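PDB 6KMO: Alpha/beta hydrolase from Enterobacter asburiae, which probably hydrolyses carboxylic ester bonds, as an esterase or lipase built on the alpha/beta hydrolase fold. Local coordinates for residues A101-H106 against A132-D137; Q152-T157 against K194-P199; L174-N179 against P199-N204; V189-K194 against N250-P255; K264-T269 against A293-T298. The protein carries 2 engineered substitutions. One frame throughout, in Å; residues are numbered along the deposited sequence. Where two conformers were deposited one is given.

Interaction 1 of 5, residues A101-H106 against A132-D137; sequences AFMFFH and AAVYVD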
# COMPACT_ATOMS: atom_id res chain seq x y z
N ALA A 101 6.39 -21.19 -0.51
CA ALA A 101 5.39 -21.12 -1.56
C ALA A 101 4.14 -20.38 -1.10
O ALA A 101 3.87 -20.22 0.10
CB ALA A 101 4.99 -22.52 -2.05
N PHE A 102 3.36 -19.96 -2.09
CA PHE A 102 1.99 -19.52 -1.86
C PHE A 102 1.07 -20.23 -2.84
O PHE A 102 1.38 -20.36 -4.03
CB PHE A 102 1.80 -18.00 -1.93
CG PHE A 102 2.24 -17.35 -3.20
CD1 PHE A 102 1.34 -17.05 -4.21
CD2 PHE A 102 3.55 -16.95 -3.37
CE1 PHE A 102 1.75 -16.41 -5.36
CE2 PHE A 102 3.97 -16.30 -4.52
CZ PHE A 102 3.06 -16.04 -5.52
N MET A 103 -0.08 -20.67 -2.35
CA MET A 103 -1.15 -21.09 -3.24
C MET A 103 -1.68 -19.85 -3.95
O MET A 103 -1.69 -18.75 -3.38
CB MET A 103 -2.28 -21.76 -2.44
CG MET A 103 -1.80 -22.85 -1.48
SD MET A 103 -0.81 -24.26 -2.21
CE MET A 103 -2.06 -24.88 -3.40
N PHE A 104 -2.10 -20.02 -5.20
CA PHE A 104 -2.66 -18.93 -5.97
C PHE A 104 -4.04 -19.31 -6.48
O PHE A 104 -4.18 -20.26 -7.26
CB PHE A 104 -1.78 -18.46 -7.14
CG PHE A 104 -2.34 -17.22 -7.77
CD1 PHE A 104 -2.05 -15.97 -7.26
CD2 PHE A 104 -3.27 -17.32 -8.79
CE1 PHE A 104 -2.64 -14.84 -7.78
CE2 PHE A 104 -3.87 -16.21 -9.31
CZ PHE A 104 -3.56 -14.95 -8.81
N PHE A 105 -5.05 -18.55 -6.04
CA PHE A 105 -6.45 -18.75 -6.38
C PHE A 105 -6.87 -17.62 -7.32
O PHE A 105 -6.91 -16.45 -6.91
CB PHE A 105 -7.28 -18.78 -5.10
CG PHE A 105 -6.79 -19.78 -4.09
CD1 PHE A 105 -6.43 -21.07 -4.47
CD2 PHE A 105 -6.71 -19.45 -2.76
CE1 PHE A 105 -5.97 -21.99 -3.54
CE2 PHE A 105 -6.26 -20.37 -1.82
CZ PHE A 105 -5.88 -21.65 -2.23
N HIS A 106 -7.17 -17.96 -8.56
CA HIS A 106 -7.49 -16.97 -9.56
C HIS A 106 -8.90 -16.41 -9.38
O HIS A 106 -9.77 -17.03 -8.78
CB HIS A 106 -7.29 -17.52 -10.97
CG HIS A 106 -8.37 -18.46 -11.44
ND1 HIS A 106 -9.56 -18.01 -11.96
CD2 HIS A 106 -8.39 -19.81 -11.56
CE1 HIS A 106 -10.29 -19.04 -12.35
NE2 HIS A 106 -9.61 -20.14 -12.12
N ALA A 132 7.64 -19.58 -4.64
CA ALA A 132 6.92 -20.30 -5.67
C ALA A 132 5.42 -20.10 -5.53
O ALA A 132 4.88 -20.09 -4.42
CB ALA A 132 7.21 -21.80 -5.58
N ALA A 133 4.74 -19.94 -6.66
CA ALA A 133 3.28 -19.93 -6.71
C ALA A 133 2.77 -21.29 -7.14
O ALA A 133 3.29 -21.90 -8.08
CB ALA A 133 2.78 -18.88 -7.71
N VAL A 134 1.71 -21.75 -6.49
CA VAL A 134 1.03 -22.99 -6.86
C VAL A 134 -0.40 -22.62 -7.24
O VAL A 134 -1.29 -22.52 -6.39
CB VAL A 134 1.07 -24.04 -5.76
CG1 VAL A 134 0.43 -25.34 -6.24
CG2 VAL A 134 2.51 -24.26 -5.29
N TYR A 135 -0.62 -22.40 -8.53
CA TYR A 135 -1.95 -22.14 -9.08
C TYR A 135 -2.77 -23.42 -9.04
O TYR A 135 -2.28 -24.48 -9.43
CB TYR A 135 -1.80 -21.63 -10.53
CG TYR A 135 -3.07 -21.70 -11.34
CD1 TYR A 135 -3.89 -20.60 -11.49
CD2 TYR A 135 -3.48 -22.89 -11.94
CE1 TYR A 135 -5.08 -20.67 -12.20
CE2 TYR A 135 -4.67 -22.97 -12.63
CZ TYR A 135 -5.46 -21.86 -12.75
OH TYR A 135 -6.66 -21.94 -13.41
N VAL A 136 -4.02 -23.33 -8.59
CA VAL A 136 -4.94 -24.47 -8.52
C VAL A 136 -6.00 -24.33 -9.61
O VAL A 136 -6.73 -23.33 -9.66
CB VAL A 136 -5.60 -24.56 -7.14
CG1 VAL A 136 -6.58 -25.75 -7.07
CG2 VAL A 136 -4.56 -24.68 -6.05
N ASP A 137 -6.12 -25.34 -10.48
CA ASP A 137 -7.09 -25.28 -11.58
C ASP A 137 -8.46 -25.78 -11.10
O ASP A 137 -8.91 -26.87 -11.41
CB ASP A 137 -6.59 -26.08 -12.78
CG ASP A 137 -7.18 -25.61 -14.10
OD1 ASP A 137 -7.36 -24.38 -14.33
OD2 ASP A 137 -7.42 -26.48 -14.98
O HOH W 1 -6.37 -20.69 -9.02
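M103 reaches across from strand 101-105 to V134 and V136 on strand 132-136, and its path can be followed atom by atom. CB lies near V134 O, to which the M103 backbone also points a CA-H; SD passes V134 CB at 4.0 Å; and CE ends between two branches, 3.8 Å from V134 CG1 and 3.6 Å from V136 CG2. Bends at chi2 (-56°) and chi3 (-59°) fold the chain back over the neighbouring strand. F105 meets the same V136 methyl from the rim of its ring, CE1 to CG2. F102 and A133 sit on the other face of the sheet: the F102 ring has A133 CA over its centre, 4.0 Å above the plane, while CE1 and CZ touch A133 CB. Beneath the side chains runs a parallel ladder in which F102 N donates to A132 O (2.8 Å), V134 N to F102 O and F104 N to V134 O, followed by a weak bond from V136 N to F104 O at 3.3 Å. Where the strands part, one water donates to F104 O and V136 O and accepts from H106 N. There the H106 and Y135 rings meet rim to rim, planes 12° apart, and Y135 OH donates to D137 OD1. With helix 115-129 as the connection, the pair forms a beta-alpha-beta crossover of the central alpha/beta hydrolase sheet.

Interaction 2 of 5, residues Q152-T157 against K194-P199; sequences QAYEAT and KQFNGP
The helical backbone of 152-157 faces a segment that leaves its own helix at F196, turns through N197 and G198 and enters P199 by a cis peptide, the nearest CA atoms, T157 and P199, being 7.6 Å apart. Y154 carries most of the contact. Its CG is anti to the backbone N (chi1 175°), which sends the ring out toward the turn, where OH donates a 2.7 Å hydrogen bond to G198 O. That oxygen lies at the ring edge, in plane, whereas the phenol oxygen is tilted 28° from the carbonyl plane. F196 approaches differently: its edge points at the face of Y154 in a T-shaped pair, centroids 5.5 Å apart and planes at 67°, with F196 CD2 3.8 Å from Y154 CZ. The P199 ring slides past Y154, CD lying 3.9 Å from Y154 CE1, and its CG meets T157 CG2. The T157 hydroxyl turns back and donates to A153 O (2.8 Å), which also accepts from T157 N on the other face of its plane. Helix 148-163 packs alongside helix 181-195, A153 and T157 meeting V189, and Y154 carries the contact on to the turn that follows; A153 and T157 also rest on F105 of strand 99-105, and L8 of the second subunit packs on F196.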
# COMPACT_ATOMS: atom_id res chain seq x y z
N GLN A 152 -11.55 -28.13 -3.55
CA GLN A 152 -10.35 -28.39 -4.34
C GLN A 152 -9.20 -27.53 -3.87
O GLN A 152 -8.07 -28.01 -3.73
CB GLN A 152 -10.62 -28.13 -5.82
CG GLN A 152 -11.56 -29.13 -6.46
CD GLN A 152 -12.07 -28.69 -7.80
OE1 GLN A 152 -12.24 -27.51 -8.06
NE2 GLN A 152 -12.36 -29.65 -8.65
N ALA A 153 -9.46 -26.25 -3.61
CA ALA A 153 -8.41 -25.34 -3.16
C ALA A 153 -7.83 -25.80 -1.83
O ALA A 153 -6.60 -25.78 -1.65
CB ALA A 153 -9.00 -23.94 -3.03
N TYR A 154 -8.69 -26.20 -0.89
CA TYR A 154 -8.21 -26.66 0.41
C TYR A 154 -7.40 -27.95 0.27
O TYR A 154 -6.32 -28.09 0.85
CB TYR A 154 -9.35 -26.84 1.42
CG TYR A 154 -8.85 -27.43 2.71
CD1 TYR A 154 -8.15 -26.67 3.61
CD2 TYR A 154 -8.98 -28.78 2.96
CE1 TYR A 154 -7.63 -27.21 4.78
CE2 TYR A 154 -8.47 -29.34 4.11
CZ TYR A 154 -7.80 -28.55 5.01
OH TYR A 154 -7.30 -29.12 6.16
N GLU A 155 -7.91 -28.91 -0.51
CA GLU A 155 -7.19 -30.17 -0.68
C GLU A 155 -5.83 -29.93 -1.33
O GLU A 155 -4.83 -30.56 -0.94
CB GLU A 155 -8.03 -31.14 -1.50
CG GLU A 155 -9.26 -31.70 -0.77
CD GLU A 155 -8.92 -32.66 0.35
OE1 GLU A 155 -7.79 -33.18 0.39
OE2 GLU A 155 -9.80 -32.91 1.20
N ALA A 156 -5.75 -29.04 -2.30
CA ALA A 156 -4.46 -28.74 -2.93
C ALA A 156 -3.50 -28.06 -1.94
O ALA A 156 -2.29 -28.33 -1.96
CB ALA A 156 -4.67 -27.86 -4.16
N THR A 157 -4.02 -27.19 -1.08
CA THR A 157 -3.22 -26.54 -0.05
C THR A 157 -2.65 -27.57 0.92
O THR A 157 -1.45 -27.54 1.25
CB THR A 157 -4.09 -25.52 0.69
OG1 THR A 157 -4.55 -24.50 -0.24
CG2 THR A 157 -3.33 -24.83 1.80
N LYS A 194 -8.59 -23.68 9.65
CA LYS A 194 -8.82 -23.49 11.08
C LYS A 194 -9.75 -24.57 11.62
O LYS A 194 -9.47 -25.18 12.66
CB LYS A 194 -9.38 -22.10 11.35
CG LYS A 194 -9.70 -21.84 12.82
CD LYS A 194 -9.63 -20.36 13.17
CE LYS A 194 -10.63 -19.54 12.37
NZ LYS A 194 -12.04 -19.96 12.60
N GLN A 195 -10.84 -24.84 10.91
CA GLN A 195 -11.79 -25.84 11.39
C GLN A 195 -11.17 -27.23 11.44
O GLN A 195 -11.47 -28.02 12.34
CB GLN A 195 -13.04 -25.84 10.51
CG GLN A 195 -14.20 -26.58 11.13
CD GLN A 195 -14.67 -25.94 12.42
OE1 GLN A 195 -14.62 -24.71 12.57
NE2 GLN A 195 -15.12 -26.75 13.36
N PHE A 196 -10.30 -27.55 10.48
CA PHE A 196 -9.76 -28.89 10.33
C PHE A 196 -8.36 -29.04 10.94
O PHE A 196 -7.69 -30.06 10.70
CB PHE A 196 -9.75 -29.29 8.85
CG PHE A 196 -11.09 -29.19 8.17
CD1 PHE A 196 -12.26 -29.50 8.84
CD2 PHE A 196 -11.17 -28.79 6.85
CE1 PHE A 196 -13.49 -29.41 8.21
CE2 PHE A 196 -12.39 -28.70 6.21
CZ PHE A 196 -13.55 -29.00 6.88
N ASN A 197 -7.90 -28.04 11.69
CA ASN A 197 -6.60 -28.07 12.38
C ASN A 197 -5.42 -28.30 11.44
O ASN A 197 -4.54 -29.13 11.69
CB ASN A 197 -6.59 -29.07 13.54
CG ASN A 197 -7.77 -28.87 14.48
OD1 ASN A 197 -7.88 -27.85 15.16
ND2 ASN A 197 -8.66 -29.85 14.51
N GLY A 198 -5.37 -27.53 10.36
CA GLY A 198 -4.18 -27.45 9.54
C GLY A 198 -4.56 -27.44 8.08
O GLY A 198 -5.73 -27.64 7.71
N PRO A 199 -3.59 -27.19 7.22
CA PRO A 199 -2.19 -26.88 7.52
C PRO A 199 -1.94 -25.45 7.99
O PRO A 199 -2.82 -24.59 7.82
CB PRO A 199 -1.51 -27.10 6.16
CG PRO A 199 -2.53 -26.72 5.20
CD PRO A 199 -3.84 -27.20 5.77

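Interaction 3 of 5, residues L174-N179 against P199-N204; sequences LGLVGN and PKIRYN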
# COMPACT_ATOMS: atom_id res chain seq x y z
N LEU A 174 4.03 -21.57 3.92
CA LEU A 174 2.98 -21.60 2.90
C LEU A 174 2.03 -20.42 3.07
O LEU A 174 1.42 -20.24 4.13
CB LEU A 174 2.19 -22.90 2.99
CG LEU A 174 1.19 -23.18 1.88
CD1 LEU A 174 1.85 -23.17 0.52
CD2 LEU A 174 0.53 -24.53 2.13
N GLY A 175 1.88 -19.64 2.01
CA GLY A 175 0.93 -18.55 1.98
C GLY A 175 -0.27 -18.88 1.10
O GLY A 175 -0.31 -19.87 0.39
N LEU A 176 -1.26 -17.98 1.15
CA LEU A 176 -2.46 -18.07 0.34
C LEU A 176 -2.67 -16.72 -0.32
O LEU A 176 -2.75 -15.71 0.38
CB LEU A 176 -3.68 -18.41 1.20
CG LEU A 176 -3.66 -19.70 2.01
CD1 LEU A 176 -4.91 -19.82 2.86
CD2 LEU A 176 -3.51 -20.92 1.12
N VAL A 177 -2.77 -16.70 -1.65
CA VAL A 177 -2.88 -15.46 -2.42
C VAL A 177 -3.97 -15.63 -3.47
O VAL A 177 -4.08 -16.68 -4.11
CB VAL A 177 -1.55 -15.12 -3.11
CG1 VAL A 177 -1.68 -13.85 -3.94
CG2 VAL A 177 -0.41 -14.97 -2.08
N GLY A 178 -4.77 -14.59 -3.67
CA GLY A 178 -5.76 -14.64 -4.74
C GLY A 178 -6.40 -13.28 -4.95
O GLY A 178 -6.47 -12.46 -4.04
N ASN A 179 -6.90 -13.10 -6.17
CA ASN A 179 -7.57 -11.86 -6.57
C ASN A 179 -9.07 -12.08 -6.74
O ASN A 179 -9.49 -13.08 -7.34
CB ASN A 179 -7.02 -11.29 -7.89
CG ASN A 179 -7.10 -12.27 -9.05
OD1 ASN A 179 -6.58 -13.39 -8.99
ND2 ASN A 179 -7.74 -11.85 -10.14
N PRO A 199 -3.59 -27.19 7.22
CA PRO A 199 -2.19 -26.88 7.52
C PRO A 199 -1.94 -25.45 7.99
O PRO A 199 -2.82 -24.59 7.82
CB PRO A 199 -1.51 -27.10 6.16
CG PRO A 199 -2.53 -26.72 5.20
CD PRO A 199 -3.84 -27.20 5.77
N LYS A 200 -0.77 -25.23 8.59
CA LYS A 200 -0.35 -23.90 9.02
C LYS A 200 -0.15 -22.99 7.82
O LYS A 200 0.44 -23.39 6.81
CB LYS A 200 0.97 -23.99 9.79
CG LYS A 200 0.89 -24.54 11.20
CD LYS A 200 -0.46 -24.27 11.85
CE LYS A 200 -1.25 -25.56 12.03
NZ LYS A 200 -2.51 -25.34 12.80
N ILE A 201 -0.61 -21.75 7.95
CA ILE A 201 -0.52 -20.75 6.89
C ILE A 201 0.25 -19.55 7.43
O ILE A 201 -0.15 -18.97 8.45
CB ILE A 201 -1.92 -20.32 6.41
CG1 ILE A 201 -2.71 -21.50 5.84
CG2 ILE A 201 -1.85 -19.16 5.41
CD1 ILE A 201 -2.09 -22.19 4.67
N ARG A 202 1.30 -19.15 6.73
CA ARG A 202 2.12 -18.02 7.15
C ARG A 202 1.44 -16.68 6.89
O ARG A 202 1.58 -15.74 7.68
CB ARG A 202 3.44 -18.01 6.38
CG ARG A 202 4.49 -18.98 6.92
CD ARG A 202 5.00 -18.53 8.29
NE ARG A 202 6.16 -19.32 8.71
CZ ARG A 202 7.41 -19.04 8.39
NH1 ARG A 202 7.70 -17.98 7.64
NH2 ARG A 202 8.40 -19.81 8.83
N TYR A 203 0.75 -16.55 5.76
CA TYR A 203 0.29 -15.23 5.35
C TYR A 203 -0.77 -15.38 4.27
O TYR A 203 -0.66 -16.25 3.41
CB TYR A 203 1.45 -14.40 4.78
CG TYR A 203 1.29 -12.90 4.85
CD1 TYR A 203 1.13 -12.28 6.07
CD2 TYR A 203 1.36 -12.11 3.71
CE1 TYR A 203 1.01 -10.89 6.16
CE2 TYR A 203 1.24 -10.73 3.78
CZ TYR A 203 1.06 -10.13 5.01
OH TYR A 203 0.99 -8.75 5.08
N ASN A 204 -1.77 -14.52 4.32
CA ASN A 204 -2.79 -14.39 3.29
C ASN A 204 -2.63 -13.05 2.58
O ASN A 204 -2.44 -12.02 3.24
CB ASN A 204 -4.18 -14.36 3.91
CG ASN A 204 -4.59 -15.65 4.54
OD1 ASN A 204 -4.15 -16.72 4.15
ND2 ASN A 204 -5.48 -15.55 5.52
O HOH W 2 3.02 -22.14 6.70
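L174, at the start of strand 174-179, meets I201 in the loop leading into the parallel strand 203-207; helix 181-195 links the two strands into a beta-alpha-beta unit of the alpha/beta hydrolase sheet. L174 N donates to a water that in turn donates to K200 O, a bridge at the point where segment 199-204 is not yet paired as a strand. L174 O then accepts from R202 N at 2.8 Å (N-H...O angle 158°) and also has I201 CA close by. The guanidinium of R202 turns elsewhere, its NH1 bonded to H335 O. At G175 the backbone passes close to Y203 O, which lies 3.1 Å from G175 CA. L176 follows with the second direct bond, its N donating to Y203 O at 2.9 Å, the donor nearly in line with the carbonyl. Its side chain crosses I201 at about a right angle: L176 CG is 3.9 Å from I201 CG2, and CD2 is 4.0 Å from I201 CD1. I201 CG2 stands anti to its own backbone N, on the side of L176. Beyond V177, G178 enters the GxSxG sequence consistent with a nucleophile elbow, and N179 ND2 bonds H118 and D308. N204 lies alongside L176, pointing the same way, and ND2 bonds T269 OG1; its other amide atom, OD1, is buried with no polar partner, 3.4 Å from both L176 CB and L176 CD1.

Interaction 4 of 5, residues V189-K194 against N250-P255; sequences VALQAK and NILASP
Apolar contacts join L191 and Q192 on helix 181-195 to I251, L252 and P255 in the loop between helices 245-248 and 260-263. L191 points at the loop and divides its atoms: CB meets L252 CD2 at 3.7 Å, while CD1 touches I251 CD1 at 4.1 Å and P255 CB at 4.2 Å. The L191 and I251 side chains cross at about a right angle, and CD1 of L191 also rests 3.6 Å from I251 O. L252 reaches back toward the helix, its CD1 4.0 Å from the aliphatic CG of Q192, again nearly at right angles. With CG beside the backbone N (chi1 -74°) and the chain extended beyond it, Q192 passes L252 with its CG and carries its amide on to I150, whose O accepts from NE2.

Polar bonds shape the loop itself. N250 OD1 accepts from L252 N at 2.8 Å, in the carbonyl plane and on a lone pair, which makes an Asx turn; N250 O accepts from both A253 N and S254 N. L252 O accepts from OG of S188, just before 189-194 on the same helix, and N250 ND2 bonds L8 O of the second subunit.

Between the two segments themselves, then, apolar packing does the joining, while the hydrogen bonds lie within the loop or run to residues outside the pair.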
# COMPACT_ATOMS: atom_id res chain seq x y z
N VAL A 189 -10.27 -21.04 2.29
CA VAL A 189 -9.28 -22.06 2.61
C VAL A 189 -8.73 -21.86 4.01
O VAL A 189 -8.56 -22.81 4.77
CB VAL A 189 -8.17 -22.07 1.54
CG1 VAL A 189 -6.97 -22.93 1.98
CG2 VAL A 189 -8.72 -22.59 0.23
N ALA A 190 -8.47 -20.61 4.39
CA ALA A 190 -7.99 -20.34 5.74
C ALA A 190 -9.01 -20.78 6.80
O ALA A 190 -8.63 -21.33 7.84
CB ALA A 190 -7.63 -18.86 5.90
N LEU A 191 -10.30 -20.55 6.55
CA LEU A 191 -11.33 -20.93 7.52
C LEU A 191 -11.50 -22.45 7.57
O LEU A 191 -11.73 -23.01 8.64
CB LEU A 191 -12.63 -20.22 7.20
CG LEU A 191 -12.65 -18.71 7.47
CD1 LEU A 191 -13.82 -18.04 6.79
CD2 LEU A 191 -12.63 -18.42 8.96
N GLN A 192 -11.38 -23.13 6.43
CA GLN A 192 -11.37 -24.59 6.48
C GLN A 192 -10.16 -25.09 7.26
O GLN A 192 -10.29 -25.99 8.10
CB GLN A 192 -11.32 -25.16 5.06
CG GLN A 192 -12.62 -25.05 4.29
CD GLN A 192 -12.44 -25.52 2.87
OE1 GLN A 192 -12.43 -26.72 2.60
NE2 GLN A 192 -12.26 -24.59 1.95
N ALA A 193 -8.98 -24.53 7.01
CA ALA A 193 -7.79 -24.96 7.73
C ALA A 193 -7.94 -24.76 9.23
O ALA A 193 -7.49 -25.60 10.02
CB ALA A 193 -6.55 -24.24 7.19
N LYS A 194 -8.59 -23.68 9.65
CA LYS A 194 -8.82 -23.49 11.08
C LYS A 194 -9.75 -24.57 11.62
O LYS A 194 -9.47 -25.18 12.66
CB LYS A 194 -9.38 -22.10 11.35
CG LYS A 194 -9.70 -21.84 12.82
CD LYS A 194 -9.63 -20.36 13.17
CE LYS A 194 -10.63 -19.54 12.37
NZ LYS A 194 -12.04 -19.96 12.60
N ASN A 250 -23.13 -18.82 4.57
CA ASN A 250 -22.05 -19.68 5.03
C ASN A 250 -20.76 -18.88 4.97
O ASN A 250 -20.50 -18.21 3.97
CB ASN A 250 -22.02 -20.87 4.07
CG ASN A 250 -21.00 -21.94 4.41
OD1 ASN A 250 -19.84 -21.67 4.71
ND2 ASN A 250 -21.44 -23.19 4.32
N ILE A 251 -19.97 -18.91 6.05
CA ILE A 251 -18.76 -18.09 6.11
C ILE A 251 -17.72 -18.50 5.06
O ILE A 251 -16.80 -17.71 4.78
CB ILE A 251 -18.13 -18.07 7.52
CG1 ILE A 251 -17.56 -19.44 7.92
CG2 ILE A 251 -19.13 -17.56 8.53
CD1 ILE A 251 -16.82 -19.41 9.25
N LEU A 252 -17.82 -19.70 4.49
CA LEU A 252 -16.91 -20.12 3.44
C LEU A 252 -17.27 -19.52 2.09
O LEU A 252 -16.51 -19.67 1.13
CB LEU A 252 -16.89 -21.65 3.32
CG LEU A 252 -16.49 -22.38 4.60
CD1 LEU A 252 -16.47 -23.89 4.35
CD2 LEU A 252 -15.15 -21.92 5.14
N ALA A 253 -18.42 -18.85 2.00
CA ALA A 253 -18.85 -18.10 0.83
C ALA A 253 -18.85 -16.60 1.10
O ALA A 253 -18.33 -15.82 0.29
CB ALA A 253 -20.24 -18.54 0.36
N SER A 254 -19.41 -16.18 2.24
CA SER A 254 -19.49 -14.78 2.63
C SER A 254 -18.74 -14.59 3.94
O SER A 254 -19.35 -14.48 5.01
CB SER A 254 -20.93 -14.31 2.79
OG SER A 254 -21.61 -14.33 1.56
N PRO A 255 -17.39 -14.59 3.90
CA PRO A 255 -16.62 -14.49 5.16
C PRO A 255 -16.87 -13.21 5.92
O PRO A 255 -16.63 -13.16 7.14
CB PRO A 255 -15.17 -14.63 4.69
CG PRO A 255 -15.21 -14.21 3.23
CD PRO A 255 -16.52 -14.73 2.72

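Interaction 5 of 5, residues K264-T269 against A293-T298; sequences KGFPET and AGVPVT
V295 fits against F266 and P267 where two segments run into a parallel pairing at T269 and V297, the start of neighbouring strands 269-274 and 297-302 at one border of the alpha/beta hydrolase sheet. The two V295 methyls divide the contact: CG2 meets F266 CB at 3.6 Å, while CG1 lies 3.4 Å from P267 O and near the plane of the F266 ring, at its edge. F266 itself swings away with CG anti to its backbone N (chi1 -160°), so that the ring packs on A190 and L191 of helix 181-195. E268 and P296 cross at a slant, the extended E268 chain lying over the proline with CG 3.7 Å from P296 CG and OE1 3.6 Å from P296 CB; P319 of the second subunit also packs on P296. T269 and V297 point to one face of the sheet, CB to CG2, between two backbone bonds: T269 N to P296 O, and T298 N to T269 O. Both are 3.0 Å long. At the other end G294, the C' residue of a Schellman motif, ends helix 280-292, and a water accepts from G265 N and donates to A293 O. The T269 hydroxyl accepts from N204 ND2 and donates to P267 O at 2.7 Å, from 38° above that carbonyl's plane.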
# COMPACT_ATOMS: atom_id res chain seq x y z
N LYS A 264 -11.27 -15.48 14.90
CA LYS A 264 -10.11 -15.58 15.76
C LYS A 264 -9.16 -16.66 15.25
O LYS A 264 -9.59 -17.76 14.88
CB LYS A 264 -10.55 -15.90 17.19
CG LYS A 264 -9.41 -15.90 18.20
CD LYS A 264 -9.89 -16.31 19.59
CE LYS A 264 -8.74 -16.35 20.59
NZ LYS A 264 -9.19 -16.15 22.00
N GLY A 265 -7.87 -16.35 15.21
CA GLY A 265 -6.88 -17.29 14.74
C GLY A 265 -6.66 -17.32 13.23
O GLY A 265 -5.83 -18.09 12.75
N PHE A 266 -7.39 -16.50 12.47
CA PHE A 266 -7.15 -16.40 11.03
C PHE A 266 -5.69 -16.01 10.80
O PHE A 266 -5.09 -15.31 11.61
CB PHE A 266 -8.06 -15.26 10.54
CG PHE A 266 -8.37 -15.22 9.05
CD1 PHE A 266 -9.37 -16.00 8.50
CD2 PHE A 266 -7.73 -14.29 8.23
CE1 PHE A 266 -9.70 -15.89 7.16
CE2 PHE A 266 -8.06 -14.18 6.88
CZ PHE A 266 -9.04 -14.97 6.35
N PRO A 267 -5.09 -16.46 9.70
CA PRO A 267 -3.68 -16.12 9.46
C PRO A 267 -3.47 -14.61 9.29
O PRO A 267 -4.37 -13.87 8.91
CB PRO A 267 -3.33 -16.86 8.16
CG PRO A 267 -4.34 -18.00 8.09
CD PRO A 267 -5.60 -17.44 8.72
N GLU A 268 -2.24 -14.18 9.54
CA GLU A 268 -1.85 -12.81 9.23
C GLU A 268 -2.19 -12.51 7.78
O GLU A 268 -1.98 -13.35 6.90
CB GLU A 268 -0.36 -12.60 9.50
CG GLU A 268 0.02 -12.87 10.95
CD GLU A 268 1.26 -12.15 11.43
OE1 GLU A 268 1.66 -11.13 10.85
OE2 GLU A 268 1.85 -12.63 12.43
N THR A 269 -2.68 -11.30 7.53
CA THR A 269 -3.33 -11.00 6.26
C THR A 269 -2.98 -9.60 5.76
O THR A 269 -2.88 -8.65 6.53
CB THR A 269 -4.85 -11.12 6.43
OG1 THR A 269 -5.20 -12.49 6.69
CG2 THR A 269 -5.62 -10.69 5.20
N ALA A 293 -10.85 -9.25 15.74
CA ALA A 293 -10.63 -10.60 16.21
C ALA A 293 -9.18 -10.89 16.56
O ALA A 293 -8.83 -12.06 16.76
CB ALA A 293 -11.14 -11.60 15.16
N GLY A 294 -8.34 -9.87 16.65
CA GLY A 294 -6.96 -10.04 17.04
C GLY A 294 -6.04 -10.54 15.95
O GLY A 294 -4.90 -10.90 16.24
N VAL A 295 -6.51 -10.57 14.71
CA VAL A 295 -5.70 -11.03 13.58
C VAL A 295 -4.77 -9.90 13.15
O VAL A 295 -5.26 -8.79 12.91
CB VAL A 295 -6.62 -11.42 12.43
CG1 VAL A 295 -5.83 -11.86 11.21
CG2 VAL A 295 -7.58 -12.52 12.87
N PRO A 296 -3.47 -10.14 13.00
CA PRO A 296 -2.60 -9.11 12.39
C PRO A 296 -3.01 -8.91 10.93
O PRO A 296 -2.95 -9.84 10.12
CB PRO A 296 -1.19 -9.70 12.53
CG PRO A 296 -1.33 -10.72 13.66
CD PRO A 296 -2.68 -11.31 13.44
N VAL A 297 -3.45 -7.71 10.61
CA VAL A 297 -4.00 -7.43 9.28
C VAL A 297 -3.64 -6.01 8.85
O VAL A 297 -3.72 -5.05 9.64
CB VAL A 297 -5.51 -7.69 9.22
CG1 VAL A 297 -6.26 -6.86 10.25
CG2 VAL A 297 -6.04 -7.41 7.83
N THR A 298 -3.25 -5.88 7.59
CA THR A 298 -2.97 -4.61 6.93
C THR A 298 -3.98 -4.45 5.81
O THR A 298 -4.19 -5.39 5.03
CB THR A 298 -1.56 -4.63 6.34
OG1 THR A 298 -0.60 -4.83 7.38
CG2 THR A 298 -1.24 -3.33 5.64
O HOH W 3 -6.76 -13.89 16.23
O HOH W 4 -0.32 -7.79 7.33

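In the fold
Interactions 1, 3 and 5 lie in one sheet and rest on parallel backbone pairing, a full ladder in interaction 1 and two direct bonds each in 3 and 5; all three carry bridging waters. Interaction 1 is wholly buried; interaction 3, 9 Å away between centres, is buried apart from its rim at K200 and joins it through A101 O and G175 N, 2.8 Å apart; interaction 5, at border strand 297-302, is partly exposed. Interactions 2 and 4 both use helix 181-195 and rely on side chains: an aromatic pair with a phenol hydrogen bond in the partly buried interaction 2, buried aliphatic packing in interaction 4. Interaction 3 links the groups: I201 meets T157 of interaction 2, N204 meets T269 of interaction 5. The second subunit touches all except interaction 1.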